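Local coordinates for uncharacterized protein (Deinococcus radiodurans, PDB 3GG7), which is of unknown function but binds manganese and, as a member of the TatD-type metal-dependent hydrolases, probably cleaves ester bonds, at residues 236-239 / 240-244; 228-231 / 232-236; 184-188 / 189-193. One frame throughout, in Å; residues are numbered along the deposited sequence. Where two conformers were deposited one is given.

Interaction 1: residues 236-239 / 240-244; sequences ENVS and RLLGT
The closing turns of helix 227-243, the C-terminal helix of this TIM-barrel protein of the TatD family, are held by a ladder of backbone bonds and by Val238 packing beside Leu242. Four successive i to i+4 bonds run from 240-243 back to 236-239. Arg240 N donates to Glu236 O at 3.0 Å, and Leu241 N to Asn237 O at 2.8 Å. Leu242 N reaches Val238 O at 2.9 Å with an almost straight N-H (170°). By the last rung the bond from Gly243 N to Ser239 O has bent to 142°.

The one apolar contact between side chains rides on this ladder. In Val238, CG1 lies opposite the backbone N (chi1 173°), on the carbonyl side, and from there it meets CD1 of Leu242 at 4.0 Å. The two side chains run alongside each other and point the same way. Leu242 also tucks its branch point against the preceding turn, with CG 3.3 Å from Val238 O, so that carbonyl is closely covered as well as bonded.

At Thr244, Leu241 O takes two donors. The hydroxyl OG1 reaches it at 2.6 Å, in the carbonyl plane and on a lone pair, while Thr244 N comes in at 3.0 Å. This double grip ties the last modelled residue back to the helix, and OG1 also pairs with Thr144 OG1 of strand 143-148.

One flank of the segment is turned to the barrel. Leu241 packs on Trp166, Leu192 and Ile146, from three neighbouring strands. Asn237 ND2 bonds to Val191 O and Arg188 O, and Arg240 NH2 to Asp189 O, fastening the helix to the start of strand 191-193.

Interaction 2: residues 228-231 / 232-236; sequences SEVE and RIVKE
Regular alpha-helical backbone carries residues 228-236, with i to i+4 bonds such as Ile233 N to Glu229 O at 2.9 Å and Val234 N to Val230 O at 3.0 Å. On the outer face a salt bridge joins Glu229 to Arg232, three residues on. A single carboxylate oxygen does the work: OE1 of Glu229 takes NE of Arg232 at 2.9 Å, nearly along its own C-O axis, and NH2 of the same arginine at 3.0 Å. With NE and NH2 as donors the grip is side-on, both bonds going to one atom, and OE1 lies practically in the guanidinium plane. The carboxylate itself is turned, its plane 57° from that of the guanidinium, and NH2 reaches OE1 on the anti side, well out of the carboxylate plane. Glu229 gets there by folding at chi2 (-62°), and Arg232 by a bend at chi3 (54°) that sets the guanidinium across the helix face, NE and NH2 toward Glu229 and NH1 toward Glu236.

The other end of the guanidinium is held too. NH1 of Arg232 donates to OE2 of Glu236 at 2.9 Å, so acids three residues before and four after fix the rotation of the flat group. An alanine in place of Glu229 takes away the acceptor shared by NE and NH2, and the guanidinium, held then by Glu236, would probably be freer to turn.

The inner face is apolar. Val230 CG1 lies 4.3 Å from Val234 CG2, a loose contact, and Val230 packs against Val216, Leu219 and Trp223 of helix 212-223. At one flank Glu231 OE1 bonds to Ser2 N near the start of the chain. Charged network outside and valines inside make this an amphipathic helix, as expected for one layered on the outside of a TIM barrel.

Interaction 3: residues 184-188 / 189-193; sequences RSMPR and DRVLT
Pro187 and Arg190 close a type I beta turn, the link by which helix 177-185 hands the chain over to strand 191-193 in this TIM barrel. Arg188 and Asp189 occupy the two central corners.

Asp189 comes first. Its CG sits between the backbone N and the carbonyl carbon (chi1 59°), which folds the carboxylate back over the turn and brings OD1 to 3.4 Å from Pro187 CB.

Arg190 closes the turn with its backbone and covers it with its side chain. Its N donates to Pro187 O at 3.0 Å, approaching from above the carbonyl plane (52° out of it). The side chain then bends at chi3 (-103°) and brings its flat head up to the proline. CG of Pro187 stands over one face of the guanidinium, 3.6 Å from NE and almost as near to NH2 and CZ, on the side away from NH1. NH1 of Arg190 is taken up by the carbonyls of Cys165 and Ile161, which hold the head in place.

Val191, the first residue of the strand, points inward at the first segment. Its CG2 touches Met186 CB at 3.8 Å, the two side chains crossing at about a right angle, and lies 3.4 Å from Pro187 O. The methionine runs on, extended, so that SD still passes 4.1 Å from the same methyl group.

Leu192 continues the strand, pairing through its backbone with Phe167 and Val169. Thr193 turns to the first strand of the barrel, bonding Phe6 through its backbone and Ile4 O through OG1.

Interactions 1 and 2 are successive lengths of helix 227-243, sharing Glu236, whereas interaction 3 is the turn that leads into strand 191-193, against which that helix lies. Interaction 1 buries Asn237, Val238 and Leu241, and interaction 3 buries Met186 and Val191; interaction 2 is more superficial, its centre about 18 Å from that of the chain against 15 and 14 Å. Accordingly it displays a salt-bridge network, while interaction 1 relies on backbone bonds and aliphatic packing and interaction 3 on one turn bond and a guanidinium over proline. Polar side chains tie 236-244 to the turn; 232-236 meets it by packing, Ile233 CG2 lying 3.7 Å from Arg188 O, and packs on the strand through Val234.

Interaction 1: residues 236-239 / 240-244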
ATOM      1  N   GLU A 236      11.862  -0.663 -12.317  1.00 25.54           N
ATOM      2  CA  GLU A 236      13.156  -0.910 -11.698  1.00 25.44           C
ATOM      3  C   GLU A 236      13.006  -0.918 -10.181  1.00 23.90           C
ATOM      4  O   GLU A 236      13.648  -1.722  -9.486  1.00 23.97           O
ATOM      5  CB  GLU A 236      14.204   0.149 -12.079  1.00 26.23           C
ATOM      6  CG  GLU A 236      14.628   0.146 -13.522  1.00 28.03           C
ATOM      7  CD  GLU A 236      15.454   1.359 -13.907  1.00 30.75           C
ATOM      8  OE1 GLU A 236      15.583   2.326 -13.100  1.00 34.79           O
ATOM      9  OE2 GLU A 236      15.976   1.357 -15.042  1.00 35.50           O
ATOM     10  N   ASN A 237      12.185   0.003  -9.674  1.00 24.16           N
ATOM     11  CA  ASN A 237      11.981   0.105  -8.239  1.00 23.54           C
ATOM     12  C   ASN A 237      11.272  -1.131  -7.684  1.00 22.50           C
ATOM     13  O   ASN A 237      11.670  -1.638  -6.643  1.00 22.30           O
ATOM     14  CB  ASN A 237      11.204   1.368  -7.890  1.00 22.63           C
ATOM     15  CG  ASN A 237      11.996   2.647  -8.145  1.00 24.49           C
ATOM     16  OD1 ASN A 237      13.222   2.616  -8.397  1.00 24.05           O
ATOM     17  ND2 ASN A 237      11.303   3.770  -8.075  1.00 23.08           N
ATOM     18  N   VAL A 238      10.269  -1.645  -8.405  1.00 23.77           N
ATOM     19  CA  VAL A 238       9.613  -2.884  -7.975  1.00 24.24           C
ATOM     20  C   VAL A 238      10.607  -4.041  -7.968  1.00 24.36           C
ATOM     21  O   VAL A 238      10.640  -4.824  -7.022  1.00 24.09           O
ATOM     22  CB  VAL A 238       8.357  -3.211  -8.817  1.00 24.08           C
ATOM     23  CG1 VAL A 238       7.789  -4.617  -8.465  1.00 25.50           C
ATOM     24  CG2 VAL A 238       7.296  -2.157  -8.597  1.00 25.35           C
ATOM     25  N   SER A 239      11.460  -4.153  -9.000  1.00 24.94           N
ATOM     26  CA  SER A 239      12.485  -5.192  -8.998  0.50 25.47           C
ATOM     27  C   SER A 239      13.385  -5.098  -7.780  1.00 24.82           C
ATOM     28  O   SER A 239      13.670  -6.118  -7.130  1.00 25.96           O
ATOM     29  CB  SER A 239      13.347  -5.159 -10.266  0.50 25.76           C
ATOM     30  OG  SER A 239      12.541  -5.108 -11.425  0.50 27.84           O
ATOM     31  N   ARG A 240      13.836  -3.884  -7.449  1.00 25.01           N
ATOM     32  CA  ARG A 240      14.728  -3.689  -6.318  1.00 26.08           C
ATOM     33  C   ARG A 240      14.031  -3.995  -4.996  1.00 24.96           C
ATOM     34  O   ARG A 240      14.590  -4.620  -4.116  1.00 26.37           O
ATOM     35  CB  ARG A 240      15.260  -2.261  -6.322  1.00 26.60           C
ATOM     36  CG  ARG A 240      16.263  -1.989  -5.234  1.00 30.22           C
ATOM     37  CD  ARG A 240      17.085  -0.711  -5.503  1.00 34.41           C
ATOM     38  NE  ARG A 240      16.419   0.502  -5.044  1.00 35.44           N
ATOM     39  CZ  ARG A 240      16.302   0.874  -3.768  1.00 38.39           C
ATOM     40  NH1 ARG A 240      16.797   0.124  -2.784  1.00 40.58           N
ATOM     41  NH2 ARG A 240      15.694   2.011  -3.467  1.00 39.17           N
ATOM     42  N   LEU A 241      12.769  -3.576  -4.904  1.00 25.33           N
ATOM     43  CA  LEU A 241      11.928  -3.867  -3.745  1.00 24.87           C
ATOM     44  C   LEU A 241      11.825  -5.357  -3.484  1.00 25.74           C
ATOM     45  O   LEU A 241      11.995  -5.815  -2.355  1.00 25.15           O
ATOM     46  CB  LEU A 241      10.512  -3.301  -3.965  1.00 24.67           C
ATOM     47  CG  LEU A 241       9.471  -3.612  -2.888  1.00 23.67           C
ATOM     48  CD1 LEU A 241       9.772  -2.784  -1.613  1.00 25.39           C
ATOM     49  CD2 LEU A 241       8.069  -3.366  -3.420  1.00 24.23           C
ATOM     50  N   LEU A 242      11.533  -6.118  -4.532  1.00 27.16           N
ATOM     51  CA  LEU A 242      11.488  -7.579  -4.417  1.00 28.92           C
ATOM     52  C   LEU A 242      12.825  -8.208  -4.000  1.00 30.81           C
ATOM     53  O   LEU A 242      12.854  -9.276  -3.391  1.00 30.95           O
ATOM     54  CB  LEU A 242      11.024  -8.170  -5.745  1.00 29.05           C
ATOM     55  CG  LEU A 242       9.570  -7.852  -6.069  1.00 30.13           C
ATOM     56  CD1 LEU A 242       9.257  -8.172  -7.517  1.00 31.14           C
ATOM     57  CD2 LEU A 242       8.612  -8.584  -5.114  1.00 30.61           C
ATOM     58  N   GLY A 243      13.925  -7.550  -4.361  1.00 33.17           N
ATOM     59  CA  GLY A 243      15.249  -7.961  -3.930  1.00 34.72           C
ATOM     60  C   GLY A 243      15.474  -7.792  -2.442  1.00 36.37           C
ATOM     61  O   GLY A 243      16.269  -8.517  -1.857  1.00 38.40           O
ATOM     62  N   THR A 244      14.786  -6.835  -1.818  1.00 37.38           N
ATOM     63  CA  THR A 244      14.967  -6.571  -0.397  1.00 38.03           C
ATOM     64  C   THR A 244      14.358  -7.735   0.408  1.00 38.97           C
ATOM     65  O   THR A 244      14.486  -7.805   1.633  1.00 40.75           O
ATOM     66  CB  THR A 244      14.345  -5.205   0.027  1.00 38.22           C
ATOM     67  OG1 THR A 244      12.910  -5.297   0.048  1.00 38.11           O
ATOM     68  CG2 THR A 244      14.773  -4.081  -0.923  1.00 37.89           C
TER

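Interaction 2: residues 228-231 / 232-236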
ATOM      1  N   SER A 228       7.530   7.409 -20.276  1.00 31.77           N
ATOM      2  CA  SER A 228       8.186   6.111 -20.446  1.00 31.53           C
ATOM      3  C   SER A 228       9.337   5.906 -19.451  1.00 30.34           C
ATOM      4  O   SER A 228       9.568   4.797 -18.984  1.00 30.44           O
ATOM      5  CB  SER A 228       8.706   5.936 -21.885  1.00 32.18           C
ATOM      6  OG  SER A 228       9.742   6.855 -22.185  1.00 35.89           O
ATOM      7  N   GLU A 229      10.063   6.972 -19.123  1.00 29.51           N
ATOM      8  CA  GLU A 229      11.196   6.850 -18.190  1.00 29.30           C
ATOM      9  C   GLU A 229      10.641   6.686 -16.774  1.00 27.74           C
ATOM     10  O   GLU A 229      11.197   5.952 -15.964  1.00 27.59           O
ATOM     11  CB  GLU A 229      12.143   8.058 -18.252  1.00 30.42           C
ATOM     12  CG  GLU A 229      12.678   8.390 -19.662  1.00 33.44           C
ATOM     13  CD  GLU A 229      13.517   7.282 -20.303  1.00 39.13           C
ATOM     14  OE1 GLU A 229      13.934   6.310 -19.611  1.00 42.22           O
ATOM     15  OE2 GLU A 229      13.792   7.415 -21.533  1.00 43.27           O
ATOM     16  N   VAL A 230       9.554   7.386 -16.476  1.00 26.83           N
ATOM     17  CA  VAL A 230       8.850   7.155 -15.194  1.00 26.69           C
ATOM     18  C   VAL A 230       8.413   5.688 -15.074  1.00 26.43           C
ATOM     19  O   VAL A 230       8.687   5.045 -14.064  1.00 25.86           O
ATOM     20  CB  VAL A 230       7.637   8.055 -15.031  1.00 26.70           C
ATOM     21  CG1 VAL A 230       6.844   7.680 -13.737  1.00 26.18           C
ATOM     22  CG2 VAL A 230       8.059   9.505 -15.011  1.00 28.19           C
ATOM     23  N   GLU A 231       7.793   5.142 -16.125  1.00 27.09           N
ATOM     24  CA  GLU A 231       7.389   3.724 -16.122  1.00 26.88           C
ATOM     25  C   GLU A 231       8.579   2.796 -15.880  1.00 26.49           C
ATOM     26  O   GLU A 231       8.484   1.827 -15.109  1.00 25.23           O
ATOM     27  CB  GLU A 231       6.672   3.331 -17.420  1.00 28.21           C
ATOM     28  CG  GLU A 231       5.388   4.082 -17.660  1.00 30.93           C
ATOM     29  CD  GLU A 231       4.575   3.528 -18.830  1.00 35.33           C
ATOM     30  OE1 GLU A 231       5.059   2.626 -19.548  1.00 39.87           O
ATOM     31  OE2 GLU A 231       3.448   4.014 -19.027  1.00 39.66           O
ATOM     32  N   ARG A 232       9.719   3.093 -16.519  1.00 25.69           N
ATOM     33  CA  ARG A 232      10.908   2.278 -16.343  1.00 26.65           C
ATOM     34  C   ARG A 232      11.405   2.345 -14.908  1.00 25.87           C
ATOM     35  O   ARG A 232      11.760   1.316 -14.334  1.00 25.60           O
ATOM     36  CB  ARG A 232      12.034   2.724 -17.301  1.00 26.72           C
ATOM     37  CG  ARG A 232      13.379   2.045 -17.038  1.00 29.44           C
ATOM     38  CD  ARG A 232      14.525   2.591 -17.940  1.00 32.15           C
ATOM     39  NE  ARG A 232      14.678   4.047 -17.883  1.00 35.44           N
ATOM     40  CZ  ARG A 232      15.324   4.730 -16.937  1.00 35.79           C
ATOM     41  NH1 ARG A 232      15.909   4.117 -15.912  1.00 38.08           N
ATOM     42  NH2 ARG A 232      15.396   6.055 -17.018  1.00 36.64           N
ATOM     43  N   ILE A 233      11.507   3.559 -14.370  1.00 25.64           N
ATOM     44  CA  ILE A 233      11.981   3.768 -12.999  1.00 26.13           C
ATOM     45  C   ILE A 233      11.111   3.019 -11.975  1.00 24.67           C
ATOM     46  O   ILE A 233      11.637   2.309 -11.120  1.00 23.37           O
ATOM     47  CB  ILE A 233      12.052   5.257 -12.686  1.00 26.43           C
ATOM     48  CG1 ILE A 233      13.266   5.852 -13.389  1.00 28.79           C
ATOM     49  CG2 ILE A 233      12.155   5.517 -11.175  1.00 27.83           C
ATOM     50  CD1 ILE A 233      13.201   7.346 -13.511  1.00 29.43           C
ATOM     51  N   VAL A 234       9.798   3.142 -12.101  1.00 25.38           N
ATOM     52  CA  VAL A 234       8.874   2.410 -11.226  1.00 24.70           C
ATOM     53  C   VAL A 234       9.040   0.882 -11.356  1.00 24.95           C
ATOM     54  O   VAL A 234       9.110   0.190 -10.346  1.00 25.08           O
ATOM     55  CB  VAL A 234       7.423   2.860 -11.431  1.00 25.05           C
ATOM     56  CG1 VAL A 234       6.467   2.017 -10.575  1.00 25.34           C
ATOM     57  CG2 VAL A 234       7.286   4.352 -11.098  1.00 25.00           C
ATOM     58  N   LYS A 235       9.205   0.355 -12.576  1.00 25.18           N
ATOM     59  CA  LYS A 235       9.497  -1.080 -12.735  1.00 25.49           C
ATOM     60  C   LYS A 235      10.830  -1.487 -12.107  1.00 25.54           C
ATOM     61  O   LYS A 235      10.931  -2.526 -11.470  1.00 26.14           O
ATOM     62  CB  LYS A 235       9.543  -1.469 -14.214  1.00 26.24           C
ATOM     63  CG  LYS A 235       8.205  -1.549 -14.880  1.00 29.10           C
ATOM     64  CD  LYS A 235       7.745  -3.002 -14.915  1.00 31.85           C
ATOM     65  CE  LYS A 235       6.391  -3.142 -15.525  1.00 33.57           C
ATOM     66  NZ  LYS A 235       5.980  -4.590 -15.552  1.00 32.33           N
ATOM     67  N   GLU A 236      11.862  -0.663 -12.317  1.00 25.54           N
ATOM     68  CA  GLU A 236      13.156  -0.910 -11.698  1.00 25.44           C
ATOM     69  C   GLU A 236      13.006  -0.918 -10.181  1.00 23.90           C
ATOM     70  O   GLU A 236      13.648  -1.722  -9.486  1.00 23.97           O
ATOM     71  CB  GLU A 236      14.204   0.149 -12.079  1.00 26.23           C
ATOM     72  CG  GLU A 236      14.628   0.146 -13.522  1.00 28.03           C
ATOM     73  CD  GLU A 236      15.454   1.359 -13.907  1.00 30.75           C
ATOM     74  OE1 GLU A 236      15.583   2.326 -13.100  1.00 34.79           O
ATOM     75  OE2 GLU A 236      15.976   1.357 -15.042  1.00 35.50           O
TER

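Interaction 3: residues 184-188 / 189-193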
ATOM      1  N   ARG A 184       8.568  15.633  -4.284  1.00 31.06           N
ATOM      2  CA  ARG A 184       9.899  16.201  -4.546  1.00 31.95           C
ATOM      3  C   ARG A 184      10.969  15.856  -3.492  1.00 32.21           C
ATOM      4  O   ARG A 184      12.165  15.791  -3.818  1.00 32.94           O
ATOM      5  CB  ARG A 184       9.822  17.718  -4.748  1.00 32.19           C
ATOM      6  CG  ARG A 184       9.132  18.097  -6.025  1.00 33.99           C
ATOM      7  CD  ARG A 184       9.290  19.563  -6.336  1.00 37.20           C
ATOM      8  NE  ARG A 184       8.122  20.016  -7.085  1.00 41.51           N
ATOM      9  CZ  ARG A 184       7.047  20.584  -6.550  1.00 43.22           C
ATOM     10  NH1 ARG A 184       6.965  20.836  -5.245  1.00 45.62           N
ATOM     11  NH2 ARG A 184       6.047  20.929  -7.342  1.00 45.43           N
ATOM     12  N   SER A 185      10.555  15.606  -2.248  1.00 31.76           N
ATOM     13  CA  SER A 185      11.482  15.176  -1.196  1.00 31.52           C
ATOM     14  C   SER A 185      11.821  13.669  -1.172  1.00 30.02           C
ATOM     15  O   SER A 185      12.771  13.237  -0.496  1.00 30.28           O
ATOM     16  CB  SER A 185      10.959  15.624   0.168  1.00 32.13           C
ATOM     17  OG  SER A 185      10.997  17.036   0.226  1.00 37.21           O
ATOM     18  N   MET A 186      11.080  12.884  -1.947  1.00 28.74           N
ATOM     19  CA  MET A 186      11.255  11.438  -1.963  1.00 27.91           C
ATOM     20  C   MET A 186      12.379  11.042  -2.918  1.00 27.31           C
ATOM     21  O   MET A 186      12.435  11.548  -4.044  1.00 28.80           O
ATOM     22  CB  MET A 186       9.948  10.766  -2.437  1.00 26.61           C
ATOM     23  CG  MET A 186       8.740  10.961  -1.533  1.00 25.57           C
ATOM     24  SD  MET A 186       7.212  10.222  -2.246  1.00 18.96           S
ATOM     25  CE  MET A 186       6.012  10.711  -1.035  1.00 28.96           C
ATOM     26  N   PRO A 187      13.271  10.125  -2.486  1.00 27.00           N
ATOM     27  CA  PRO A 187      14.226   9.579  -3.438  1.00 26.27           C
ATOM     28  C   PRO A 187      13.473   8.846  -4.549  1.00 26.43           C
ATOM     29  O   PRO A 187      12.553   8.053  -4.267  1.00 25.55           O
ATOM     30  CB  PRO A 187      15.087   8.623  -2.603  1.00 26.94           C
ATOM     31  CG  PRO A 187      14.447   8.553  -1.284  1.00 27.85           C
ATOM     32  CD  PRO A 187      13.420   9.555  -1.140  1.00 27.36           C
ATOM     33  N   ARG A 188      13.843   9.105  -5.799  1.00 25.38           N
ATOM     34  CA  ARG A 188      13.095   8.539  -6.924  1.00 25.80           C
ATOM     35  C   ARG A 188      13.194   7.036  -6.973  1.00 25.07           C
ATOM     36  O   ARG A 188      12.299   6.402  -7.538  1.00 25.85           O
ATOM     37  CB  ARG A 188      13.555   9.127  -8.265  1.00 25.81           C
ATOM     38  CG  ARG A 188      13.218  10.588  -8.398  1.00 28.35           C
ATOM     39  CD  ARG A 188      13.527  11.115  -9.773  1.00 29.68           C
ATOM     40  NE  ARG A 188      13.327  12.560  -9.854  1.00 31.71           N
ATOM     41  CZ  ARG A 188      13.613  13.289 -10.931  1.00 32.97           C
ATOM     42  NH1 ARG A 188      14.130  12.721 -12.023  1.00 34.73           N
ATOM     43  NH2 ARG A 188      13.373  14.594 -10.918  1.00 33.34           N
ATOM     44  N   ASP A 189      14.256   6.467  -6.403  1.00 24.59           N
ATOM     45  CA  ASP A 189      14.447   5.010  -6.378  1.00 24.85           C
ATOM     46  C   ASP A 189      13.619   4.298  -5.292  1.00 24.25           C
ATOM     47  O   ASP A 189      13.751   3.083  -5.123  1.00 24.72           O
ATOM     48  CB  ASP A 189      15.950   4.614  -6.341  1.00 25.09           C
ATOM     49  CG  ASP A 189      16.705   5.167  -5.159  1.00 27.59           C
ATOM     50  OD1 ASP A 189      16.096   5.783  -4.262  1.00 27.16           O
ATOM     51  OD2 ASP A 189      17.948   4.944  -5.113  1.00 31.46           O
ATOM     52  N   ARG A 190      12.762   5.052  -4.594  1.00 24.44           N
ATOM     53  CA  ARG A 190      11.840   4.461  -3.603  1.00 24.25           C
ATOM     54  C   ARG A 190      10.378   4.849  -3.846  1.00 23.96           C
ATOM     55  O   ARG A 190       9.530   4.689  -2.949  1.00 23.77           O
ATOM     56  CB  ARG A 190      12.265   4.864  -2.197  1.00 24.71           C
ATOM     57  CG  ARG A 190      13.512   4.105  -1.702  1.00 28.24           C
ATOM     58  CD  ARG A 190      13.730   4.269  -0.203  1.00 33.78           C
ATOM     59  NE  ARG A 190      14.796   5.208   0.096  1.00 36.42           N
ATOM     60  CZ  ARG A 190      14.996   5.760   1.285  1.00 38.42           C
ATOM     61  NH1 ARG A 190      14.200   5.469   2.325  1.00 34.69           N
ATOM     62  NH2 ARG A 190      16.015   6.602   1.438  1.00 39.68           N
ATOM     63  N   VAL A 191      10.072   5.309  -5.054  1.00 22.98           N
ATOM     64  CA  VAL A 191       8.730   5.728  -5.438  1.00 22.70           C
ATOM     65  C   VAL A 191       8.034   4.661  -6.288  1.00 22.59           C
ATOM     66  O   VAL A 191       8.572   4.184  -7.284  1.00 22.55           O
ATOM     67  CB  VAL A 191       8.749   7.090  -6.134  1.00 23.14           C
ATOM     68  CG1 VAL A 191       7.358   7.511  -6.606  1.00 23.24           C
ATOM     69  CG2 VAL A 191       9.270   8.120  -5.140  1.00 22.39           C
ATOM     70  N   LEU A 192       6.842   4.269  -5.832  1.00 22.47           N
ATOM     71  CA  LEU A 192       5.959   3.353  -6.556  1.00 21.17           C
ATOM     72  C   LEU A 192       4.677   4.112  -6.826  1.00 21.76           C
ATOM     73  O   LEU A 192       4.379   5.120  -6.180  1.00 21.88           O
ATOM     74  CB  LEU A 192       5.662   2.114  -5.679  1.00 21.85           C
ATOM     75  CG  LEU A 192       6.892   1.367  -5.178  1.00 23.09           C
ATOM     76  CD1 LEU A 192       6.493   0.320  -4.174  1.00 22.46           C
ATOM     77  CD2 LEU A 192       7.710   0.769  -6.343  1.00 24.50           C
ATOM     78  N   THR A 193       3.885   3.603  -7.761  1.00 21.90           N
ATOM     79  CA  THR A 193       2.608   4.198  -8.127  1.00 21.01           C
ATOM     80  C   THR A 193       1.461   3.321  -7.598  1.00 20.99           C
ATOM     81  O   THR A 193       1.607   2.121  -7.538  1.00 21.22           O
ATOM     82  CB  THR A 193       2.500   4.354  -9.657  1.00 21.40           C
ATOM     83  OG1 THR A 193       2.899   3.147 -10.307  1.00 20.96           O
ATOM     84  CG2 THR A 193       3.406   5.497 -10.171  1.00 22.94           C
TER